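PDB 5J6B: aldehyde dehydrogenase from Burkholderia thailandensis, which probably oxidises aldehydes to carboxylic acids with NADP+ as the hydride acceptor, as in other members of the aldehyde dehydrogenase family. Local coordinates for residues A[29-34]-A[189-194]; A[184-189]-A[211-216]. All coordinates share one frame; numbering follows the deposited sequence.

Interaction 1 (A[29-34]-A[189-194]); sequences LEVTDK and RTPIGA
Val31 sets CG2 against CG of the Pro191 ring, 3.5 Å away, in the tight part of this contact. Its other methyl, CG1, rests 3.5 Å from Arg189 O. With CG1 anti to the backbone N (chi1 -176°), the two branches part: CG1 lies by the Arg189 carbonyl and by Ile192, whose CD1 is 4.1 Å from it, and CG2 by the proline ring. Leu29, two residues back on the same side of the strand, adds CD2 against Pro191 CG at 4.0 Å. Branched aliphatic chains suit this buried place, and the rigid proline ring offers them a compact apolar surface.

The other end, around Lys34 and Arg189, is looser and partly exposed. Lys34 bends at chi2 and chi4, which carries its ammonium back over its own strand. NZ there bonds Thr32 O at 2.8 Å and Arg189 O at 3.0 Å, the arginine carbonyl being approached from about 25° outside its plane. Glu98 O is a further acceptor, so backbone oxygens from three parts of the chain share one lysine. The aliphatic stem of Arg189 crosses that of Lys34 at about a right angle. The arrangement lays the edge strand 29-32 of a small mixed sheet against the loop entering helix 192-202, part of a beta-alpha-beta crossover in the cofactor-binding domain.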
# COMPACT_ATOMS: atom_id res chain seq x y z
N LEU A 29 31.24 32.87 -15.58
CA LEU A 29 31.60 31.48 -15.28
C LEU A 29 32.13 30.80 -16.53
O LEU A 29 31.36 30.46 -17.44
CB LEU A 29 30.40 30.71 -14.72
CG LEU A 29 30.70 29.24 -14.41
CD1 LEU A 29 31.95 29.12 -13.53
CD2 LEU A 29 29.49 28.55 -13.74
N GLU A 30 33.44 30.58 -16.57
CA GLU A 30 34.05 29.84 -17.66
C GLU A 30 33.91 28.34 -17.41
O GLU A 30 34.14 27.86 -16.29
CB GLU A 30 35.52 30.22 -17.81
CG GLU A 30 35.75 31.71 -18.09
CD GLU A 30 37.22 32.04 -18.26
OE1 GLU A 30 38.06 31.49 -17.50
OE2 GLU A 30 37.55 32.84 -19.17
N VAL A 31 33.52 27.60 -18.45
CA VAL A 31 33.40 26.14 -18.37
C VAL A 31 34.43 25.56 -19.32
O VAL A 31 34.44 25.90 -20.51
CB VAL A 31 31.99 25.65 -18.72
CG1 VAL A 31 31.89 24.12 -18.52
CG2 VAL A 31 30.97 26.37 -17.86
N THR A 32 35.30 24.71 -18.80
CA THR A 32 36.37 24.12 -19.59
C THR A 32 35.96 22.76 -20.14
O THR A 32 35.19 22.02 -19.53
CB THR A 32 37.65 23.95 -18.76
OG1 THR A 32 37.41 23.10 -17.63
CG2 THR A 32 38.18 25.31 -18.30
N ASP A 33 36.49 22.46 -21.32
CA ASP A 33 36.58 21.09 -21.78
C ASP A 33 37.54 20.34 -20.87
O ASP A 33 38.73 20.66 -20.81
CB ASP A 33 37.07 21.05 -23.24
CG ASP A 33 37.09 19.65 -23.82
OD1 ASP A 33 37.66 18.73 -23.18
OD2 ASP A 33 36.54 19.47 -24.93
N LYS A 34 37.03 19.34 -20.15
CA LYS A 34 37.87 18.68 -19.16
C LYS A 34 38.96 17.80 -19.78
O LYS A 34 39.85 17.35 -19.06
CB LYS A 34 37.00 17.87 -18.19
CG LYS A 34 35.99 18.73 -17.41
CD LYS A 34 36.67 19.85 -16.60
CE LYS A 34 35.65 20.77 -15.93
NZ LYS A 34 34.57 21.23 -16.88
N ARG A 189 31.59 23.40 -12.32
CA ARG A 189 32.39 22.78 -13.36
C ARG A 189 31.53 22.23 -14.51
O ARG A 189 32.03 22.10 -15.63
CB ARG A 189 33.26 21.66 -12.77
CG ARG A 189 34.62 22.13 -12.21
CD ARG A 189 35.29 21.05 -11.36
NE ARG A 189 34.48 20.72 -10.19
CZ ARG A 189 34.75 19.74 -9.33
NH1 ARG A 189 35.82 18.97 -9.49
NH2 ARG A 189 33.94 19.52 -8.31
N THR A 190 30.27 21.90 -14.25
CA THR A 190 29.41 21.26 -15.26
C THR A 190 28.00 21.84 -15.22
O THR A 190 27.03 21.14 -14.92
CB THR A 190 29.34 19.74 -15.03
OG1 THR A 190 28.79 19.48 -13.73
CG2 THR A 190 30.73 19.09 -15.12
N PRO A 191 27.84 23.12 -15.59
CA PRO A 191 26.51 23.74 -15.51
C PRO A 191 25.67 23.67 -16.78
O PRO A 191 24.48 24.00 -16.74
CB PRO A 191 26.85 25.21 -15.19
CG PRO A 191 28.14 25.44 -15.93
CD PRO A 191 28.87 24.10 -15.99
N ILE A 192 26.26 23.26 -17.91
CA ILE A 192 25.60 23.42 -19.20
C ILE A 192 24.34 22.56 -19.27
O ILE A 192 23.29 23.01 -19.73
CB ILE A 192 26.56 23.09 -20.35
CG1 ILE A 192 27.79 23.99 -20.31
CG2 ILE A 192 25.83 23.24 -21.69
CD1 ILE A 192 28.88 23.54 -21.27
N GLY A 193 24.46 21.29 -18.86
CA GLY A 193 23.31 20.40 -18.96
C GLY A 193 22.12 20.92 -18.17
O GLY A 193 20.99 20.94 -18.67
N ALA A 194 22.37 21.36 -16.93
CA ALA A 194 21.33 21.98 -16.11
C ALA A 194 20.68 23.17 -16.81
O ALA A 194 19.47 23.38 -16.69
CB ALA A 194 21.91 22.42 -14.77

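Interaction 2 (A[184-189]-A[211-216]). With NDP (NADPH dihydro-nicotinamide-adenine-dinucleotide phosphate), chain F.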
# COMPACT_ATOMS: atom_id res chain seq x y z
N LEU A 184 17.67 25.42 -8.27
CA LEU A 184 18.73 24.44 -8.46
C LEU A 184 20.07 25.13 -8.66
O LEU A 184 20.20 26.02 -9.50
CB LEU A 184 18.44 23.53 -9.66
CG LEU A 184 19.60 22.65 -10.13
CD1 LEU A 184 20.00 21.59 -9.05
CD2 LEU A 184 19.23 21.98 -11.46
N LYS A 185 21.08 24.71 -7.89
CA LYS A 185 22.44 25.18 -8.10
C LYS A 185 23.29 24.01 -8.59
O LYS A 185 23.66 23.13 -7.80
CB LYS A 185 23.06 25.78 -6.83
CG LYS A 185 24.40 26.45 -7.10
CD LYS A 185 25.31 26.47 -5.85
CE LYS A 185 26.16 25.21 -5.76
NZ LYS A 185 27.07 25.08 -6.95
N PRO A 186 23.61 23.96 -9.88
CA PRO A 186 24.43 22.87 -10.39
C PRO A 186 25.89 23.08 -10.01
O PRO A 186 26.29 24.13 -9.49
CB PRO A 186 24.24 22.98 -11.91
CG PRO A 186 24.05 24.46 -12.12
CD PRO A 186 23.25 24.94 -10.92
N ALA A 187 26.70 22.06 -10.31
CA ALA A 187 28.14 22.16 -10.12
C ALA A 187 28.71 23.19 -11.10
O ALA A 187 28.40 23.17 -12.29
CB ALA A 187 28.80 20.80 -10.34
N SER A 188 29.55 24.09 -10.58
CA SER A 188 30.12 25.14 -11.42
C SER A 188 30.98 24.57 -12.54
O SER A 188 31.12 25.19 -13.60
CB SER A 188 30.95 26.12 -10.59
OG SER A 188 30.14 26.82 -9.66
N ARG A 189 31.59 23.40 -12.32
CA ARG A 189 32.39 22.78 -13.36
C ARG A 189 31.53 22.23 -14.51
O ARG A 189 32.03 22.10 -15.63
CB ARG A 189 33.26 21.66 -12.77
CG ARG A 189 34.62 22.13 -12.21
CD ARG A 189 35.29 21.05 -11.36
NE ARG A 189 34.48 20.72 -10.19
CZ ARG A 189 34.75 19.74 -9.33
NH1 ARG A 189 35.82 18.97 -9.49
NH2 ARG A 189 33.94 19.52 -8.31
N PHE A 211 10.57 27.52 -10.99
CA PHE A 211 11.94 27.06 -10.95
C PHE A 211 12.90 28.21 -11.23
O PHE A 211 12.58 29.17 -11.94
CB PHE A 211 12.21 25.90 -11.94
CG PHE A 211 12.34 26.34 -13.39
CD1 PHE A 211 13.59 26.58 -13.95
CD2 PHE A 211 11.21 26.48 -14.19
CE1 PHE A 211 13.71 26.96 -15.28
CE2 PHE A 211 11.33 26.88 -15.53
CZ PHE A 211 12.58 27.12 -16.06
N SER A 212 14.08 28.10 -10.63
CA SER A 212 15.25 28.87 -11.02
C SER A 212 16.43 27.92 -11.04
O SER A 212 16.50 26.97 -10.25
CB SER A 212 15.52 30.04 -10.07
OG SER A 212 14.48 31.01 -10.12
N ILE A 213 17.35 28.16 -11.97
CA ILE A 213 18.57 27.37 -12.09
C ILE A 213 19.72 28.36 -12.15
O ILE A 213 19.90 29.06 -13.15
CB ILE A 213 18.56 26.45 -13.32
CG1 ILE A 213 17.40 25.45 -13.20
CG2 ILE A 213 19.90 25.72 -13.46
CD1 ILE A 213 17.28 24.52 -14.36
N LEU A 214 20.50 28.43 -11.07
CA LEU A 214 21.46 29.51 -10.89
C LEU A 214 22.85 28.95 -10.66
O LEU A 214 23.12 28.39 -9.58
CB LEU A 214 21.05 30.40 -9.72
CG LEU A 214 19.66 31.05 -9.78
CD1 LEU A 214 19.39 31.82 -8.50
CD2 LEU A 214 19.53 31.97 -10.98
N PRO A 215 23.77 29.05 -11.63
CA PRO A 215 25.17 28.72 -11.33
C PRO A 215 25.73 29.67 -10.29
O PRO A 215 25.44 30.87 -10.29
CB PRO A 215 25.87 28.87 -12.69
CG PRO A 215 24.74 28.75 -13.72
CD PRO A 215 23.57 29.41 -13.05
N ALA A 216 26.51 29.11 -9.36
CA ALA A 216 27.16 29.88 -8.31
C ALA A 216 28.23 28.99 -7.68
O ALA A 216 27.98 27.81 -7.43
CB ALA A 216 26.16 30.35 -7.25
PA NDP F . 31.20 18.41 -4.05
O1A NDP F . 30.79 18.08 -2.65
O2A NDP F . 32.62 18.98 -4.11
O5B NDP F . 30.22 19.46 -4.70
C5B NDP F . 28.85 19.08 -5.00
C4B NDP F . 28.05 20.35 -5.12
O4B NDP F . 28.06 21.05 -3.85
C3B NDP F . 28.59 21.36 -6.15
O3B NDP F . 27.49 21.99 -6.80
C2B NDP F . 29.34 22.36 -5.27
O2B NDP F . 29.47 23.69 -5.81
C1B NDP F . 28.40 22.40 -4.07
N9A NDP F . 29.00 22.96 -2.86
C8A NDP F . 30.20 22.64 -2.28
N7A NDP F . 30.43 23.24 -1.14
C5A NDP F . 29.30 24.03 -0.96
C6A NDP F . 28.91 24.90 0.07
N6A NDP F . 29.68 25.21 1.13
N1A NDP F . 27.70 25.49 -0.02
C2A NDP F . 26.95 25.24 -1.11
N3A NDP F . 27.22 24.46 -2.15
C4A NDP F . 28.41 23.87 -2.01
O3 NDP F . 31.21 17.08 -4.92
PN NDP F . 31.51 16.81 -6.46
O1N NDP F . 30.82 17.83 -7.30
O2N NDP F . 33.01 16.81 -6.65
O5D NDP F . 30.95 15.34 -6.73
C5D NDP F . 31.59 14.13 -6.27
C4D NDP F . 30.91 13.66 -5.01
O4D NDP F . 29.50 13.41 -5.27
C3D NDP F . 31.49 12.35 -4.45
O3D NDP F . 31.63 12.32 -3.04
C2D NDP F . 30.45 11.33 -4.91
O2D NDP F . 30.40 10.09 -4.22
C1D NDP F . 29.17 12.14 -4.74
N1N NDP F . 28.10 11.50 -5.50
C2N NDP F . 26.95 11.07 -4.88
C3N NDP F . 26.00 10.35 -5.52
C7N NDP F . 24.70 9.96 -4.87
O7N NDP F . 23.66 10.13 -5.52
N7N NDP F . 24.72 9.40 -3.66
C4N NDP F . 26.25 9.89 -6.94
C5N NDP F . 27.33 10.69 -7.57
C6N NDP F . 28.21 11.37 -6.85
P2B NDP F . 30.62 24.07 -6.89
O1X NDP F . 31.33 22.84 -7.36
O2X NDP F . 29.84 24.79 -7.99
O3X NDP F . 31.59 25.02 -6.14
O HOH W 1 27.20 26.52 -10.29
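The peptides of Leu184 pair in parallel with the neighbouring strand: Leu184 N bonds Ser212 O at 2.8 Å, and Leu214 N bonds Leu184 O at 2.9 Å. The guanidinium of Arg189 has the cofactor at its edge, near its plane, where NH2 makes a weak bond to NDP O2N. Proline, lacking an N-H, suits the chain's exit from the strand; Pro186 CD lies 3.7 Å from Leu214 O.

Lys185 is long enough to cross between the strand ends. Its bends at chi3 (88°) and chi4 (61°) bring NZ 2.9 Å from Ala216 O, nearly along the C=O axis. NZ also donates to Pro186 O, to ribose O3B of NDP and to O2B, which bridges the adenosine ribose to its 2'-phosphate. Ser188, small and polar, grips O2X of that phosphate through N at 2.7 Å and OG at 2.6 Å, consistent with NADP(H) use. Water 1 joins Pro186 O, Ser188 OG and Ala216 N.

Pro186 and Ile213 pack on helix 192-202, while Ser212 and Leu214 touch helix 48-66. Strands 182-185 and 211-213, with helix 192-202 between them in sequence, thus form a beta-alpha-beta unit of the Rossmann-like cofactor-binding domain.

How the interactions relate
The two contacts are centred 11 Å apart and share Arg189, which works in two directions: its carbonyl faces Lys34 in interaction 1, while its guanidinium makes a weak bond to the NADPH diphosphate in interaction 2. Ser188, which holds the cofactor's ribose phosphate, directly precedes it. Leu29 spans both contacts, with CD2 3.7 Å from Ser188 O and 3.8 Å from Pro215 CB. Ala194 of helix 192-202 packs against both segments of interaction 2, its CB 3.7 Å from Pro186 CB and its O 3.4 Å from Ile213 CD1. Strand 29-32 thus meets loop 186-189 at the carbonyls of Ser188 and Arg189, whereas the cofactor meets Ser188 N and OG and the Arg189 guanidinium.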